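Local coordinates for BH0493 protein (Bacillus halodurans C-125, PDB 2QEE) that binds zinc and is probably a metal-dependent enzyme of the amidohydrolase superfamily, with a metal centre of the kind carried by a beta/alpha-barrel, at residues C[20-24]-C[136-140]; C[322-326]-C[339-343]; C[349-353]-C[405-410]; C[353-357]-C[368-372]. All blocks are in the same frame, centred on the assembly; numbering follows the deposited sequence.

Interaction 1. Residues C[20-24]-C[136-140]; sequences NNQPV and LANVS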
# COMPACT_ATOMS: atom_id res chain seq x y z
N ASN C 20 -2.55 -4.74 -28.10
CA ASN C 20 -1.64 -4.04 -29.02
C ASN C 20 -2.37 -3.43 -30.18
O ASN C 20 -2.06 -2.31 -30.57
CB ASN C 20 -0.50 -4.94 -29.48
CG ASN C 20 0.50 -5.21 -28.33
OD1 ASN C 20 0.54 -4.45 -27.36
ND2 ASN C 20 1.30 -6.28 -28.45
N ASN C 21 -3.35 -4.14 -30.72
CA ASN C 21 -4.10 -3.67 -31.88
C ASN C 21 -5.24 -2.68 -31.64
O ASN C 21 -5.73 -2.04 -32.60
CB ASN C 21 -4.68 -4.90 -32.61
CG ASN C 21 -3.61 -5.72 -33.25
OD1 ASN C 21 -2.55 -5.21 -33.59
ND2 ASN C 21 -3.88 -7.02 -33.41
N GLN C 22 -5.67 -2.51 -30.38
CA GLN C 22 -6.81 -1.66 -30.11
C GLN C 22 -6.33 -0.21 -30.17
O GLN C 22 -5.42 0.16 -29.44
CB GLN C 22 -7.34 -1.90 -28.69
CG GLN C 22 -8.31 -0.81 -28.18
CD GLN C 22 -9.59 -0.75 -29.03
OE1 GLN C 22 -10.11 -1.78 -29.49
NE2 GLN C 22 -10.10 0.48 -29.26
N PRO C 23 -6.94 0.60 -31.06
CA PRO C 23 -6.52 2.02 -31.07
C PRO C 23 -6.92 2.69 -29.76
O PRO C 23 -8.07 2.54 -29.29
CB PRO C 23 -7.34 2.62 -32.21
CG PRO C 23 -7.82 1.42 -33.04
CD PRO C 23 -7.93 0.28 -32.11
N VAL C 24 -6.00 3.46 -29.23
CA VAL C 24 -6.19 4.10 -27.95
C VAL C 24 -6.79 5.50 -28.06
O VAL C 24 -6.34 6.31 -28.88
CB VAL C 24 -4.85 4.22 -27.26
CG1 VAL C 24 -5.00 4.97 -25.93
CG2 VAL C 24 -4.26 2.79 -27.00
N LEU C 136 2.74 4.59 -34.63
CA LEU C 136 3.61 3.73 -33.78
C LEU C 136 3.00 3.42 -32.42
O LEU C 136 3.09 2.25 -31.96
CB LEU C 136 4.98 4.35 -33.56
CG LEU C 136 5.93 4.27 -34.74
CD1 LEU C 136 7.13 5.18 -34.44
CD2 LEU C 136 6.35 2.82 -34.98
N ALA C 137 2.40 4.43 -31.79
CA ALA C 137 1.76 4.24 -30.48
C ALA C 137 0.33 3.70 -30.64
O ALA C 137 -0.35 3.45 -29.64
CB ALA C 137 1.78 5.57 -29.66
N ASN C 138 -0.18 3.55 -31.88
CA ASN C 138 -1.59 3.17 -32.09
C ASN C 138 -2.57 3.98 -31.26
O ASN C 138 -3.45 3.44 -30.56
CB ASN C 138 -1.80 1.65 -31.84
CG ASN C 138 -3.03 1.13 -32.50
OD1 ASN C 138 -3.71 1.83 -33.30
ND2 ASN C 138 -3.42 -0.11 -32.12
N VAL C 139 -2.46 5.33 -31.35
CA VAL C 139 -3.38 6.23 -30.68
C VAL C 139 -4.23 6.95 -31.74
O VAL C 139 -3.69 7.62 -32.63
CB VAL C 139 -2.64 7.27 -29.83
CG1 VAL C 139 -3.59 8.38 -29.33
CG2 VAL C 139 -1.94 6.57 -28.63
N SER C 140 -5.53 6.76 -31.64
CA SER C 140 -6.49 7.29 -32.62
C SER C 140 -6.96 8.69 -32.19
O SER C 140 -7.36 9.53 -33.05
CB SER C 140 -7.68 6.36 -32.72
OG SER C 140 -8.44 6.32 -31.52
O HOH W 1 -9.73 4.91 -29.62
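Val24 and Val139 form a parallel beta bridge, their CA atoms 4.5 Å apart, where two neighbouring strands of what is probably an amidohydrolase beta/alpha-barrel set out side by side. Each strand has just left a helix: helix 8-21 gives way at Gln22, and helix 126-136 ends in a Schellman motif whose positive-phi residue is Asn138. Two backbone bonds fix the register, Val24 N to Asn138 O at 2.9 Å and Ser140 N to Val24 O at 2.9 Å. On the sheet face carrying both valines, Val24 CB rests against Val139 CG2, and Trp368 of helix 363-388 packs on the pair. Asn138 ties the end of helix 8-21 to this strand pair. With CG anti to its N (chi1 -159°), its amide reaches across to segment 20-24, and ND2 donates to Asn20 O and Asn21 O, both at 3.0 Å. Both acceptors lie in the amide plane, although ND2 sits above the carbonyl plane of Asn21. Shortening Asn138 to an alanine is likely to deprive both carbonyls of this donor and leave the helix end less firmly tied. Beside Pro23 a water bridges the two segments, donating to Pro23 O at 2.9 Å and to Ser140 OG at 2.7 Å.

Interaction 2. Residues C[322-326]-C[339-343]; sequences MIFGC and MTRMR
The guanidinium of Arg343 turns its edge to Gly325 O, while apolar groups lie over both of its faces. On one side the methyl CE of Met339, a turn earlier in the same helix, sits 3.1 Å above the plane, displaced toward the rim; on the opposite side CG1 of Ile323 is offset in the same manner at 4.2 Å. At the edge, one carbonyl oxygen serves both terminal nitrogens: Arg343 NH2 donates to Gly325 O at 2.9 Å, and NH1 adds a weak bond to that oxygen. The acceptor stands 21° out of the guanidinium plane, so the grip is slightly tilted. Arg343 can span the distance because its chain is extended from CG to NE, and along this arm the tip of Ile323 crosses, CD1 approaching Arg343 NE to 3.9 Å. Met339 behaves differently. A bend at its last torsion (chi3 64°) swings CE back over the guanidinium and toward the loop, where it meets Gly325 O at 3.5 Å and Cys326 SG at 3.8 Å. The arrangement illustrates how a buried charged group can be held flat between hydrocarbon surfaces while its N-H groups are directed at a backbone carbonyl. In the fold it joins the end of strand 321-323 to the helix that follows, 333-347. Strand 298-302 pairs with 321-323 in parallel, helix 308-317 touches Ile323 and Arg343, and Phe324, on the far side of the loop, sets its ring edge-to-face with His355 near the zinc site.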
# COMPACT_ATOMS: atom_id res chain seq x y z
N MET C 322 -16.23 8.24 -12.76
CA MET C 322 -15.42 7.39 -13.64
C MET C 322 -14.01 7.68 -13.18
O MET C 322 -13.55 8.81 -13.21
CB MET C 322 -15.56 7.76 -15.13
CG MET C 322 -14.63 7.00 -16.08
SD MET C 322 -14.88 5.20 -15.87
CE MET C 322 -16.47 5.01 -16.62
N ILE C 323 -13.31 6.66 -12.70
CA ILE C 323 -11.88 6.87 -12.35
C ILE C 323 -10.98 6.56 -13.52
O ILE C 323 -11.29 5.66 -14.36
CB ILE C 323 -11.48 6.03 -11.07
CG1 ILE C 323 -11.46 4.56 -11.38
CG2 ILE C 323 -12.42 6.41 -9.90
CD1 ILE C 323 -11.21 3.74 -10.05
N PHE C 324 -9.86 7.27 -13.64
CA PHE C 324 -9.01 7.12 -14.81
C PHE C 324 -7.54 7.18 -14.43
O PHE C 324 -7.17 8.01 -13.54
CB PHE C 324 -9.32 8.15 -15.90
CG PHE C 324 -8.91 9.57 -15.55
CD1 PHE C 324 -7.68 10.10 -15.99
CD2 PHE C 324 -9.78 10.38 -14.81
CE1 PHE C 324 -7.32 11.43 -15.69
CE2 PHE C 324 -9.44 11.73 -14.51
CZ PHE C 324 -8.17 12.24 -14.97
N GLY C 325 -6.77 6.27 -15.01
CA GLY C 325 -5.33 6.44 -15.18
C GLY C 325 -4.52 6.28 -13.89
O GLY C 325 -5.03 6.18 -12.77
N CYS C 326 -3.21 6.27 -14.10
CA CYS C 326 -2.27 6.21 -13.03
C CYS C 326 -1.41 7.41 -13.21
O CYS C 326 -0.49 7.41 -14.01
CB CYS C 326 -1.45 4.92 -13.21
SG CYS C 326 -2.44 3.41 -13.23
N MET C 339 -2.61 -0.94 -8.90
CA MET C 339 -3.82 -0.17 -9.09
C MET C 339 -4.75 -0.89 -10.07
O MET C 339 -5.93 -0.95 -9.83
CB MET C 339 -3.44 1.21 -9.65
CG MET C 339 -2.94 2.18 -8.55
SD MET C 339 -2.46 3.77 -9.35
CE MET C 339 -4.09 4.30 -9.98
N THR C 340 -4.21 -1.36 -11.20
CA THR C 340 -5.01 -1.99 -12.25
C THR C 340 -5.69 -3.26 -11.70
O THR C 340 -6.84 -3.53 -12.00
CB THR C 340 -4.15 -2.20 -13.52
OG1 THR C 340 -3.64 -0.91 -13.96
CG2 THR C 340 -4.96 -2.81 -14.67
N ARG C 341 -4.97 -4.03 -10.88
CA ARG C 341 -5.53 -5.23 -10.29
C ARG C 341 -6.65 -4.90 -9.31
O ARG C 341 -7.72 -5.52 -9.34
CB ARG C 341 -4.41 -6.07 -9.62
CG ARG C 341 -3.50 -6.70 -10.69
CD ARG C 341 -2.33 -7.44 -10.14
NE ARG C 341 -1.56 -8.02 -11.27
CZ ARG C 341 -1.88 -9.20 -11.85
NH1 ARG C 341 -2.89 -9.97 -11.37
NH2 ARG C 341 -1.18 -9.62 -12.88
N MET C 342 -6.42 -3.95 -8.40
CA MET C 342 -7.45 -3.52 -7.44
C MET C 342 -8.70 -3.03 -8.18
O MET C 342 -9.82 -3.42 -7.87
CB MET C 342 -6.97 -2.41 -6.48
CG MET C 342 -5.86 -2.90 -5.49
SD MET C 342 -5.56 -1.61 -4.27
CE MET C 342 -4.72 -0.31 -5.21
N ARG C 343 -8.44 -2.25 -9.22
CA ARG C 343 -9.55 -1.69 -10.00
C ARG C 343 -10.36 -2.81 -10.69
O ARG C 343 -11.57 -2.82 -10.62
CB ARG C 343 -9.00 -0.71 -11.03
CG ARG C 343 -8.55 0.59 -10.34
CD ARG C 343 -7.74 1.42 -11.30
NE ARG C 343 -7.53 2.74 -10.73
CZ ARG C 343 -7.05 3.76 -11.47
NH1 ARG C 343 -6.72 3.55 -12.73
NH2 ARG C 343 -6.96 5.01 -10.97

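Interaction 3. Residues C[349-353]-C[405-410]; sequences TSFIP and LFSRNF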
# COMPACT_ATOMS: atom_id res chain seq x y z
N THR C 349 -14.64 -4.26 -15.75
CA THR C 349 -14.08 -3.41 -16.79
C THR C 349 -14.66 -1.97 -16.77
O THR C 349 -14.45 -1.20 -17.76
CB THR C 349 -14.35 -4.00 -18.20
OG1 THR C 349 -15.77 -4.15 -18.34
CG2 THR C 349 -13.62 -5.37 -18.35
N SER C 350 -15.33 -1.58 -15.69
CA SER C 350 -16.00 -0.26 -15.60
C SER C 350 -15.07 0.90 -15.11
O SER C 350 -15.41 1.67 -14.18
CB SER C 350 -17.30 -0.34 -14.76
OG SER C 350 -17.10 -0.61 -13.37
N PHE C 351 -13.89 1.00 -15.73
CA PHE C 351 -13.01 2.11 -15.45
C PHE C 351 -12.11 2.36 -16.63
O PHE C 351 -12.12 1.57 -17.59
CB PHE C 351 -12.15 1.79 -14.20
CG PHE C 351 -11.13 0.64 -14.38
CD1 PHE C 351 -9.79 0.95 -14.44
CD2 PHE C 351 -11.54 -0.72 -14.36
CE1 PHE C 351 -8.81 -0.08 -14.59
CE2 PHE C 351 -10.60 -1.75 -14.50
CZ PHE C 351 -9.24 -1.43 -14.62
N ILE C 352 -11.31 3.42 -16.56
CA ILE C 352 -10.34 3.74 -17.61
C ILE C 352 -8.94 3.51 -17.01
O ILE C 352 -8.45 4.28 -16.15
CB ILE C 352 -10.50 5.22 -18.10
CG1 ILE C 352 -11.93 5.43 -18.67
CG2 ILE C 352 -9.36 5.63 -19.06
CD1 ILE C 352 -12.26 6.95 -18.77
N PRO C 353 -8.30 2.41 -17.41
CA PRO C 353 -7.00 2.08 -16.73
C PRO C 353 -5.86 3.07 -16.90
O PRO C 353 -5.02 3.20 -16.00
CB PRO C 353 -6.58 0.73 -17.34
CG PRO C 353 -7.42 0.60 -18.61
CD PRO C 353 -8.75 1.34 -18.33
N LEU C 405 -11.98 -0.64 -22.33
CA LEU C 405 -10.96 -0.11 -21.43
C LEU C 405 -10.13 0.99 -22.09
O LEU C 405 -9.82 1.97 -21.42
CB LEU C 405 -9.99 -1.23 -20.99
CG LEU C 405 -10.69 -2.29 -20.10
CD1 LEU C 405 -9.76 -3.49 -20.01
CD2 LEU C 405 -10.95 -1.69 -18.66
N PHE C 406 -9.77 0.84 -23.38
CA PHE C 406 -8.84 1.79 -24.02
C PHE C 406 -9.52 2.94 -24.76
O PHE C 406 -8.83 3.91 -25.18
CB PHE C 406 -7.81 1.12 -24.93
CG PHE C 406 -6.78 0.32 -24.15
CD1 PHE C 406 -5.60 0.93 -23.68
CD2 PHE C 406 -6.98 -1.04 -23.90
CE1 PHE C 406 -4.67 0.20 -22.93
CE2 PHE C 406 -6.06 -1.76 -23.16
CZ PHE C 406 -4.88 -1.14 -22.71
N SER C 407 -10.85 2.84 -24.91
CA SER C 407 -11.57 3.85 -25.72
C SER C 407 -13.02 4.09 -25.38
O SER C 407 -13.44 5.22 -25.04
CB SER C 407 -11.45 3.51 -27.22
OG SER C 407 -12.08 4.54 -27.97
N ARG C 408 -13.83 3.04 -25.45
CA ARG C 408 -15.28 3.24 -25.37
C ARG C 408 -15.79 3.71 -24.02
O ARG C 408 -16.75 4.44 -23.98
CB ARG C 408 -16.05 1.97 -25.76
CG ARG C 408 -15.65 1.44 -27.10
CD ARG C 408 -16.47 0.18 -27.49
NE ARG C 408 -15.99 -0.33 -28.78
CZ ARG C 408 -16.20 -1.55 -29.26
NH1 ARG C 408 -16.87 -2.47 -28.57
NH2 ARG C 408 -15.70 -1.86 -30.45
N ASN C 409 -15.15 3.30 -22.91
CA ASN C 409 -15.63 3.72 -21.60
C ASN C 409 -15.51 5.23 -21.47
O ASN C 409 -16.39 5.86 -20.89
CB ASN C 409 -14.82 3.08 -20.44
CG ASN C 409 -15.17 1.62 -20.22
OD1 ASN C 409 -16.21 1.12 -20.70
ND2 ASN C 409 -14.29 0.90 -19.42
N PHE C 410 -14.49 5.78 -22.11
CA PHE C 410 -14.29 7.23 -21.98
C PHE C 410 -15.41 7.91 -22.82
O PHE C 410 -16.15 8.77 -22.29
CB PHE C 410 -12.94 7.67 -22.52
CG PHE C 410 -12.80 9.17 -22.60
CD1 PHE C 410 -12.65 9.92 -21.42
CD2 PHE C 410 -12.83 9.83 -23.83
CE1 PHE C 410 -12.54 11.34 -21.45
CE2 PHE C 410 -12.69 11.25 -23.89
CZ PHE C 410 -12.54 12.01 -22.68
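Leu405 and Asn409, on the C-terminal helix 395-414, pack against the extended but irregular chain 349-353, which runs beside strand 321-323 in the position expected of the last barrel strand. Asn409 supplies the polar anchor. Its ND2 donates to Thr349 O at 2.7 Å, almost in line with the carbonyl bond, and to Phe351 O at 2.9 Å, there from above the carbonyl plane. Both acceptors belong to residues flanking Ser350, the centre of an inverse gamma turn, so a single amide nitrogen grips the two sides of the kink. All of these groups are buried, and the asparagine satisfies carbonyls that the irregular chain turns toward the helix. Leu405 provides the apolar part. Its CD2 branch lies over one face of the Phe351 ring, 4.2 Å above the plane and toward the rim, and also touches Thr349 O. Pro353 crosses the leucine at about a right angle, with its CD 3.8 Å from Leu405 CD2 and 3.3 Å from Leu405 O. One turn after Leu405 along the helix, Asn409 is passed by Ile352, the two side chains sliding in opposite directions. Ile352 CG1 stands anti to the carbonyl carbon (chi1 -60°), and the chain continues to CD1, which meets the Phe410 ring at its edge and lies 3.9 Å from Phe410 CB. Trp60 of a second subunit packs on Thr349, Ser350 and Asn409. The contact sets the C-terminal helix against the last strand position, with Phe410 reaching Tyr221 just before strand 222-226, consistent with a beta/alpha-barrel carrying an added C-terminal helix.

Interaction 4. Residues C[353-357]-C[368-372]; sequences PQHSD and WHHSK. With ZN (zinc ion), chain T.
Gln354 and Trp368 make the close-packed half of this contact, where the chain leading to the metal site of the probable amidohydrolase barrel lies along helix 363-388. The outer rim of the indole meets the loop backbone: Gln354 O lies at its edge, 3.4 Å from Trp368 CH2, and Gln354 CB rests by CZ3. The glutamine chain leaves anti to its N (chi1 -174°) and bends at the next bond (chi2 61°), which brings its amide to Ser371. There NE2 donates to Ser371 OG at 2.8 Å in a nearly straight bond of 172°, with the oxygen in the amide plane. The other end, OE1, accepts from His355 N and from Cys326 N, so the amide is held at both ends. A leucine in its place would probably leave Ser371 OG without this donor and Cys326 N without its acceptor, letting the loop shift against the helix. Toward the metal the packing is looser. Ser356 CB stands 3.8 Å from Trp368 NE1, and both the serine hydroxyl and the indole N-H bond to Asp26 instead of to each other. Beyond Ser356, Asp357 makes no contact with the helix segment and joins His28 and His30 on the zinc ion, which also carries a water. His355 NE2 donates to Asp357 OD2 at 3.2 Å, while Asp357 OD1 binds the zinc at 2.1 Å.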
# COMPACT_ATOMS: atom_id res chain seq x y z
N PRO C 353 -8.30 2.41 -17.41
CA PRO C 353 -7.00 2.08 -16.73
C PRO C 353 -5.86 3.07 -16.90
O PRO C 353 -5.02 3.20 -16.00
CB PRO C 353 -6.58 0.73 -17.34
CG PRO C 353 -7.42 0.60 -18.61
CD PRO C 353 -8.75 1.34 -18.33
N GLN C 354 -5.77 3.79 -18.02
CA GLN C 354 -4.56 4.59 -18.19
C GLN C 354 -4.79 5.82 -19.09
O GLN C 354 -5.73 5.80 -19.92
CB GLN C 354 -3.42 3.76 -18.74
CG GLN C 354 -2.06 4.45 -18.84
CD GLN C 354 -1.56 4.91 -17.45
OE1 GLN C 354 -2.22 5.73 -16.80
NE2 GLN C 354 -0.38 4.40 -17.03
N HIS C 355 -3.94 6.81 -18.88
CA HIS C 355 -3.77 7.95 -19.79
C HIS C 355 -2.27 8.21 -19.80
O HIS C 355 -1.58 7.77 -18.89
CB HIS C 355 -4.54 9.18 -19.32
CG HIS C 355 -4.09 9.78 -18.02
ND1 HIS C 355 -4.38 9.20 -16.80
CD2 HIS C 355 -3.36 10.88 -17.74
CE1 HIS C 355 -3.86 9.93 -15.82
NE2 HIS C 355 -3.24 10.96 -16.36
N SER C 356 -1.76 8.97 -20.77
CA SER C 356 -0.31 9.20 -20.84
C SER C 356 0.15 10.42 -20.08
O SER C 356 1.31 10.47 -19.60
CB SER C 356 0.19 9.30 -22.28
OG SER C 356 -0.22 10.54 -22.89
N ASP C 357 -0.70 11.44 -20.04
CA ASP C 357 -0.27 12.76 -19.58
C ASP C 357 0.99 13.23 -20.37
O ASP C 357 1.84 13.92 -19.82
CB ASP C 357 0.12 12.65 -18.12
CG ASP C 357 -0.49 13.66 -17.35
OD1 ASP C 357 -0.41 14.81 -17.82
OD2 ASP C 357 -1.10 13.28 -16.33
N TRP C 368 2.29 4.29 -23.68
CA TRP C 368 1.34 3.24 -24.07
C TRP C 368 2.00 1.85 -24.14
O TRP C 368 1.40 0.87 -23.74
CB TRP C 368 0.56 3.65 -25.36
CG TRP C 368 -0.38 4.74 -24.97
CD1 TRP C 368 -0.27 6.08 -25.28
CD2 TRP C 368 -1.49 4.62 -24.09
NE1 TRP C 368 -1.29 6.77 -24.70
CE2 TRP C 368 -2.03 5.90 -23.92
CE3 TRP C 368 -2.08 3.53 -23.42
CZ2 TRP C 368 -3.15 6.14 -23.14
CZ3 TRP C 368 -3.19 3.75 -22.67
CH2 TRP C 368 -3.71 5.07 -22.50
N HIS C 369 3.21 1.77 -24.62
CA HIS C 369 3.91 0.48 -24.67
C HIS C 369 4.05 -0.09 -23.23
O HIS C 369 3.74 -1.28 -22.95
CB HIS C 369 5.28 0.69 -25.30
CG HIS C 369 6.11 -0.55 -25.44
ND1 HIS C 369 6.68 -1.22 -24.36
CD2 HIS C 369 6.52 -1.21 -26.55
CE1 HIS C 369 7.37 -2.25 -24.81
NE2 HIS C 369 7.29 -2.28 -26.13
N HIS C 370 4.55 0.74 -22.31
CA HIS C 370 4.84 0.22 -20.95
C HIS C 370 3.56 -0.14 -20.23
O HIS C 370 3.52 -1.12 -19.44
CB HIS C 370 5.59 1.28 -20.13
CG HIS C 370 6.98 1.61 -20.62
ND1 HIS C 370 7.84 2.40 -19.87
CD2 HIS C 370 7.65 1.28 -21.75
CE1 HIS C 370 8.97 2.56 -20.55
NE2 HIS C 370 8.90 1.86 -21.67
N SER C 371 2.52 0.69 -20.42
CA SER C 371 1.24 0.43 -19.75
C SER C 371 0.50 -0.72 -20.38
O SER C 371 -0.14 -1.46 -19.70
CB SER C 371 0.35 1.66 -19.79
OG SER C 371 0.87 2.60 -18.83
N LYS C 372 0.50 -0.80 -21.71
CA LYS C 372 -0.22 -1.92 -22.34
C LYS C 372 0.27 -3.30 -21.89
O LYS C 372 -0.53 -4.15 -21.64
CB LYS C 372 -0.23 -1.82 -23.87
CG LYS C 372 -1.34 -0.88 -24.33
CD LYS C 372 -1.34 -0.81 -25.92
CE LYS C 372 -2.69 -0.23 -26.46
NZ LYS C 372 -2.81 -0.33 -27.98
ZN ZN T . -1.58 16.32 -16.84
O HOH W 2 -1.47 16.64 -15.08

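Overall arrangement
From the N terminus, interaction 1 comes first and closes the longest loop, bringing residues 20-24 beside 136-140 across more than a hundred residues, mostly helical. Interaction 2 follows in series and closes a short strand-to-helix unit. Interactions 3 and 4 both start from the chain around Pro353, which they share: the 353-372 loop lies within the 349-410 loop, and no two loops cross. The chain 349-357 is the common thread, bonded by its backbone to 323-325, while Gln354 reaches Cys326. Lys372 and Phe406 carry interactions 4 and 3 to the first strand and the turn before it, meeting Val24 and Gln22, so helices 363-388 and 395-414 together cover the start of that strand.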